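Hypothetical protein (Ruminococcus gnavus, PDB 4QAN) is of unknown function, adopts a cystatin-like fold as a divergent member of the NTF2-like superfamily, and can bind a magnesium ion. Local coordinates at residues Ser23-Met34 against Phe159-Ile170. Residues are numbered along the deposited sequence; the frame is centred on the assembly and turned at random.
Sequences SFSEEEEAVLYM and FTAVQYEKNWKI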
loop_
_atom_site.group_PDB
_atom_site.type_symbol
_atom_site.label_atom_id
_atom_site.label_comp_id
_atom_site.label_asym_id
_atom_site.label_seq_id
_atom_site.Cartn_x
_atom_site.Cartn_y
_atom_site.Cartn_z
ATOM N N SER A 23 -5.402 22.489 5.535
ATOM C CA SER A 23 -4.047 22.053 5.844
ATOM C C SER A 23 -3.730 22.240 7.321
ATOM O O SER A 23 -4.434 22.949 8.029
ATOM C CB SER A 23 -3.047 22.864 5.012
ATOM O OG SER A 23 -3.233 24.266 5.209
ATOM N N PHE A 24 -2.668 21.585 7.776
ATOM C CA PHE A 24 -2.123 21.815 9.108
ATOM C C PHE A 24 -0.816 22.569 8.904
ATOM O O PHE A 24 0.129 22.057 8.289
ATOM C CB PHE A 24 -1.917 20.495 9.862
ATOM C CG PHE A 24 -3.117 19.592 9.823
ATOM C CD1 PHE A 24 -4.307 19.973 10.432
ATOM C CD2 PHE A 24 -3.073 18.374 9.153
ATOM C CE1 PHE A 24 -5.422 19.149 10.380
ATOM C CE2 PHE A 24 -4.184 17.553 9.101
ATOM C CZ PHE A 24 -5.358 17.940 9.711
ATOM N N SER A 25 -0.800 23.809 9.376
ATOM C CA SER A 25 0.336 24.699 9.214
ATOM C C SER A 25 1.348 24.487 10.335
ATOM O O SER A 25 2.504 24.901 10.220
ATOM C CB SER A 25 -0.143 26.161 9.203
ATOM O OG SER A 25 -1.211 26.361 10.118
ATOM N N GLU A 26 0.901 23.865 11.424
ATOM C CA GLU A 26 1.757 23.562 12.563
ATOM C C GLU A 26 1.680 22.073 12.803
ATOM O O GLU A 26 0.603 21.485 12.674
ATOM C CB GLU A 26 1.276 24.304 13.810
ATOM C CG GLU A 26 2.362 24.522 14.851
ATOM C CD GLU A 26 3.334 25.628 14.465
ATOM O OE1 GLU A 26 3.186 26.210 13.368
ATOM O OE2 GLU A 26 4.250 25.923 15.263
ATOM N N GLU A 27 2.806 21.461 13.163
ATOM C CA GLU A 27 2.832 20.016 13.406
ATOM C C GLU A 27 1.921 19.605 14.584
ATOM O O GLU A 27 1.393 18.495 14.602
ATOM C CB GLU A 27 4.272 19.480 13.574
ATOM C CG GLU A 27 5.005 19.858 14.857
ATOM C CD GLU A 27 6.164 20.816 14.631
ATOM O OE1 GLU A 27 5.932 21.924 14.097
ATOM O OE2 GLU A 27 7.305 20.463 15.007
ATOM N N GLU A 28 1.710 20.500 15.548
ATOM C CA GLU A 28 0.858 20.175 16.696
ATOM C C GLU A 28 -0.580 19.874 16.252
ATOM O O GLU A 28 -1.188 18.910 16.719
ATOM C CB GLU A 28 0.880 21.297 17.753
ATOM C CG GLU A 28 0.385 20.833 19.117
ATOM C CD GLU A 28 0.533 21.884 20.203
ATOM O OE1 GLU A 28 -0.144 22.932 20.122
ATOM O OE2 GLU A 28 1.316 21.655 21.152
ATOM N N GLU A 29 -1.100 20.688 15.335
ATOM C CA GLU A 29 -2.463 20.525 14.819
ATOM C C GLU A 29 -2.619 19.158 14.195
ATOM O O GLU A 29 -3.572 18.446 14.488
ATOM C CB GLU A 29 -2.776 21.561 13.742
ATOM C CG GLU A 29 -2.704 23.013 14.181
ATOM C CD GLU A 29 -2.743 23.957 12.988
ATOM O OE1 GLU A 29 -2.940 23.458 11.849
ATOM O OE2 GLU A 29 -2.579 25.186 13.184
ATOM N N ALA A 30 -1.671 18.812 13.328
ATOM C CA ALA A 30 -1.647 17.507 12.663
ATOM C C ALA A 30 -1.649 16.346 13.668
ATOM O O ALA A 30 -2.322 15.334 13.462
ATOM C CB ALA A 30 -0.433 17.416 11.754
ATOM N N VAL A 31 -0.908 16.507 14.763
ATOM C CA VAL A 31 -0.844 15.492 15.811
ATOM C C VAL A 31 -2.197 15.340 16.495
ATOM O O VAL A 31 -2.668 14.214 16.698
ATOM C CB VAL A 31 0.215 15.840 16.873
ATOM C CG1 VAL A 31 0.118 14.902 18.076
ATOM C CG2 VAL A 31 1.608 15.797 16.265
ATOM N N LEU A 32 -2.808 16.472 16.847
ATOM C CA LEU A 32 -4.092 16.476 17.533
ATOM C C LEU A 32 -5.181 15.909 16.641
ATOM O O LEU A 32 -5.955 15.053 17.072
ATOM C CB LEU A 32 -4.475 17.891 17.976
ATOM C CG LEU A 32 -3.643 18.500 19.108
ATOM C CD1 LEU A 32 -4.050 19.950 19.364
ATOM C CD2 LEU A 32 -3.778 17.665 20.377
ATOM N N TYR A 33 -5.235 16.389 15.399
ATOM C CA TYR A 33 -6.152 15.859 14.399
ATOM C C TYR A 33 -6.080 14.341 14.429
ATOM O O TYR A 33 -7.106 13.668 14.473
ATOM C CB TYR A 33 -5.788 16.390 13.004
ATOM C CG TYR A 33 -6.611 15.806 11.861
ATOM C CD1 TYR A 33 -6.152 14.717 11.125
ATOM C CD2 TYR A 33 -7.850 16.352 11.508
ATOM C CE1 TYR A 33 -6.904 14.197 10.079
ATOM C CE2 TYR A 33 -8.607 15.823 10.461
ATOM C CZ TYR A 33 -8.132 14.749 9.752
ATOM O OH TYR A 33 -8.895 14.222 8.719
HETATM N N MSE A 34 -4.870 13.802 14.436
HETATM C CA MSE A 34 -4.706 12.344 14.430
HETATM C C MSE A 34 -5.177 11.774 15.738
HETATM O O MSE A 34 -5.809 10.723 15.761
HETATM C CB MSE A 34 -3.263 11.983 14.108
HETATM C CG MSE A 34 -3.015 10.487 13.998
HETATM SE SE MSE A 34 -4.015 9.751 12.483
HETATM C CE MSE A 34 -3.009 10.566 11.004
ATOM N N PHE A 159 4.936 9.942 17.444
ATOM C CA PHE A 159 4.578 10.166 16.041
ATOM C C PHE A 159 5.729 10.843 15.293
ATOM O O PHE A 159 6.406 11.741 15.832
ATOM C CB PHE A 159 3.319 11.049 15.894
ATOM C CG PHE A 159 2.041 10.451 16.443
ATOM C CD1 PHE A 159 1.971 9.139 16.917
ATOM C CD2 PHE A 159 0.875 11.209 16.436
ATOM C CE1 PHE A 159 0.786 8.618 17.408
ATOM C CE2 PHE A 159 -0.319 10.689 16.926
ATOM C CZ PHE A 159 -0.363 9.394 17.411
ATOM N N THR A 160 5.929 10.419 14.044
ATOM C CA THR A 160 6.791 11.125 13.109
ATOM C C THR A 160 5.927 11.996 12.188
ATOM O O THR A 160 5.195 11.489 11.332
ATOM C CB THR A 160 7.636 10.158 12.268
ATOM O OG1 THR A 160 8.360 9.272 13.132
ATOM C CG2 THR A 160 8.607 10.920 11.378
ATOM N N ALA A 161 6.010 13.305 12.391
ATOM C CA ALA A 161 5.284 14.288 11.596
ATOM C C ALA A 161 6.194 14.822 10.514
ATOM O O ALA A 161 7.391 15.007 10.738
ATOM C CB ALA A 161 4.812 15.427 12.477
ATOM N N VAL A 162 5.628 15.090 9.345
ATOM C CA VAL A 162 6.425 15.521 8.200
ATOM C C VAL A 162 5.818 16.763 7.555
ATOM O O VAL A 162 4.604 16.931 7.564
ATOM C CB VAL A 162 6.627 14.362 7.190
ATOM C CG1 VAL A 162 5.322 13.954 6.519
ATOM C CG2 VAL A 162 7.680 14.729 6.158
ATOM N N GLN A 163 6.677 17.652 7.054
ATOM C CA GLN A 163 6.230 18.835 6.328
ATOM C C GLN A 163 6.646 18.780 4.857
ATOM O O GLN A 163 7.817 18.505 4.530
ATOM C CB GLN A 163 6.785 20.115 6.959
ATOM C CG GLN A 163 6.062 21.373 6.495
ATOM C CD GLN A 163 6.805 22.652 6.856
ATOM O OE1 GLN A 163 8.004 22.777 6.607
ATOM N NE2 GLN A 163 6.092 23.612 7.439
ATOM N N TYR A 164 5.671 19.029 3.982
ATOM C CA TYR A 164 5.920 19.248 2.565
ATOM C C TYR A 164 5.194 20.515 2.157
ATOM O O TYR A 164 4.019 20.680 2.471
ATOM C CB TYR A 164 5.386 18.105 1.716
ATOM C CG TYR A 164 6.002 16.751 1.952
ATOM C CD1 TYR A 164 7.115 16.327 1.229
ATOM C CD2 TYR A 164 5.444 15.875 2.868
ATOM C CE1 TYR A 164 7.659 15.062 1.428
ATOM C CE2 TYR A 164 5.982 14.619 3.078
ATOM C CZ TYR A 164 7.084 14.210 2.355
ATOM O OH TYR A 164 7.595 12.945 2.582
ATOM N N GLU A 165 5.899 21.392 1.448
ATOM C CA GLU A 165 5.343 22.657 0.961
ATOM C C GLU A 165 4.552 23.397 2.036
ATOM O O GLU A 165 3.453 23.903 1.791
ATOM C CB GLU A 165 4.487 22.416 -0.285
ATOM C CG GLU A 165 5.201 21.591 -1.346
ATOM C CD GLU A 165 4.846 21.997 -2.765
ATOM O OE1 GLU A 165 5.337 23.056 -3.225
ATOM O OE2 GLU A 165 4.097 21.243 -3.428
ATOM N N LYS A 166 5.135 23.460 3.229
ATOM C CA LYS A 166 4.597 24.248 4.342
ATOM C C LYS A 166 3.332 23.644 4.963
ATOM O O LYS A 166 2.621 24.325 5.691
ATOM C CB LYS A 166 4.349 25.701 3.903
ATOM C CG LYS A 166 5.316 26.215 2.834
ATOM C CD LYS A 166 5.458 27.728 2.838
ATOM C CE LYS A 166 6.778 28.144 3.468
ATOM N NZ LYS A 166 6.922 29.623 3.529
ATOM N N ASN A 167 3.057 22.368 4.686
ATOM C CA ASN A 167 1.872 21.694 5.231
ATOM C C ASN A 167 2.255 20.409 5.931
ATOM O O ASN A 167 2.955 19.580 5.355
ATOM C CB ASN A 167 0.895 21.350 4.117
ATOM C CG ASN A 167 0.287 22.573 3.479
ATOM O OD1 ASN A 167 0.096 23.606 4.127
ATOM N ND2 ASN A 167 -0.028 22.464 2.197
ATOM N N TRP A 168 1.775 20.232 7.156
ATOM C CA TRP A 168 2.161 19.076 7.966
ATOM C C TRP A 168 1.219 17.890 7.814
ATOM O O TRP A 168 0.017 18.049 7.608
ATOM C CB TRP A 168 2.253 19.464 9.436
ATOM C CG TRP A 168 3.406 20.373 9.709
ATOM C CD1 TRP A 168 3.414 21.736 9.665
ATOM C CD2 TRP A 168 4.732 19.972 10.054
ATOM N NE1 TRP A 168 4.664 22.211 9.969
ATOM C CE2 TRP A 168 5.494 21.146 10.211
ATOM C CE3 TRP A 168 5.347 18.727 10.257
ATOM C CZ2 TRP A 168 6.837 21.118 10.561
ATOM C CZ3 TRP A 168 6.682 18.701 10.604
ATOM C CH2 TRP A 168 7.415 19.891 10.751
ATOM N N LYS A 169 1.797 16.696 7.904
ATOM C CA LYS A 169 1.030 15.475 8.050
ATOM C C LYS A 169 1.800 14.462 8.882
ATOM O O LYS A 169 3.003 14.592 9.095
ATOM C CB LYS A 169 0.667 14.899 6.679
ATOM C CG LYS A 169 -0.432 15.686 5.973
ATOM C CD LYS A 169 -1.290 14.789 5.114
ATOM C CE LYS A 169 -2.332 15.588 4.366
ATOM N NZ LYS A 169 -2.921 14.734 3.307
ATOM N N ILE A 170 1.095 13.455 9.376
ATOM C CA ILE A 170 1.743 12.397 10.127
ATOM C C ILE A 170 2.307 11.375 9.156
ATOM O O ILE A 170 1.552 10.774 8.414
ATOM C CB ILE A 170 0.752 11.677 11.047
ATOM C CG1 ILE A 170 0.132 12.665 12.039
ATOM C CG2 ILE A 170 1.437 10.514 11.757
ATOM C CD1 ILE A 170 1.129 13.498 12.812
HETATM O O HOH W 1 -1.534 19.769 6.313
#
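Phe159 opens the interface by meeting two residues one helical turn apart: its CD2 lies 4.1 Å from CG1 of Val31, and its CE2 approaches CG of Met34, a selenomethionine; both side chains meet the ring at a slant. Further along the strand, CB of Ala161 comes to 4.2 Å from CB of Glu27. The chain then reverses through a type I' beta turn from Tyr164 to Asn167, and the returning strand carries the centre of the contact. Here the backbone N of Trp168 donates a nearly straight hydrogen bond of 2.7 Å to O of Phe24 (175° at the hydrogen), and a water accepting from N of Phe24 and donating to O of Trp168 adds a second link, so that one direct bond and one water bridge hold the two backbones together. The indole is sandwiched. CB of Glu27 makes a CH-pi contact 3.7 Å from the centroid of the six-membered ring, while CB of Gln163 lies over the opposite face. With its CG tucked between backbone N and carbonyl carbon (chi1 71°), Glu27 runs alongside the indole and lays its carboxylate over it, the planes 22° apart; OE2 is held by Ser142. Ile170 ends the row, its CG1 3.9 Å from CE of Met34 and its CD1 directed at Ala30 and Val31. The principle illustrated is a helix laid over a curved antiparallel sheet, as in cystatin-like folds: helix 27-39 lies across the hairpin of strands 153-164 and 167-172, while Val31 also reaches Ile146 of strand 140-150 and Ile120 of strand 116-122.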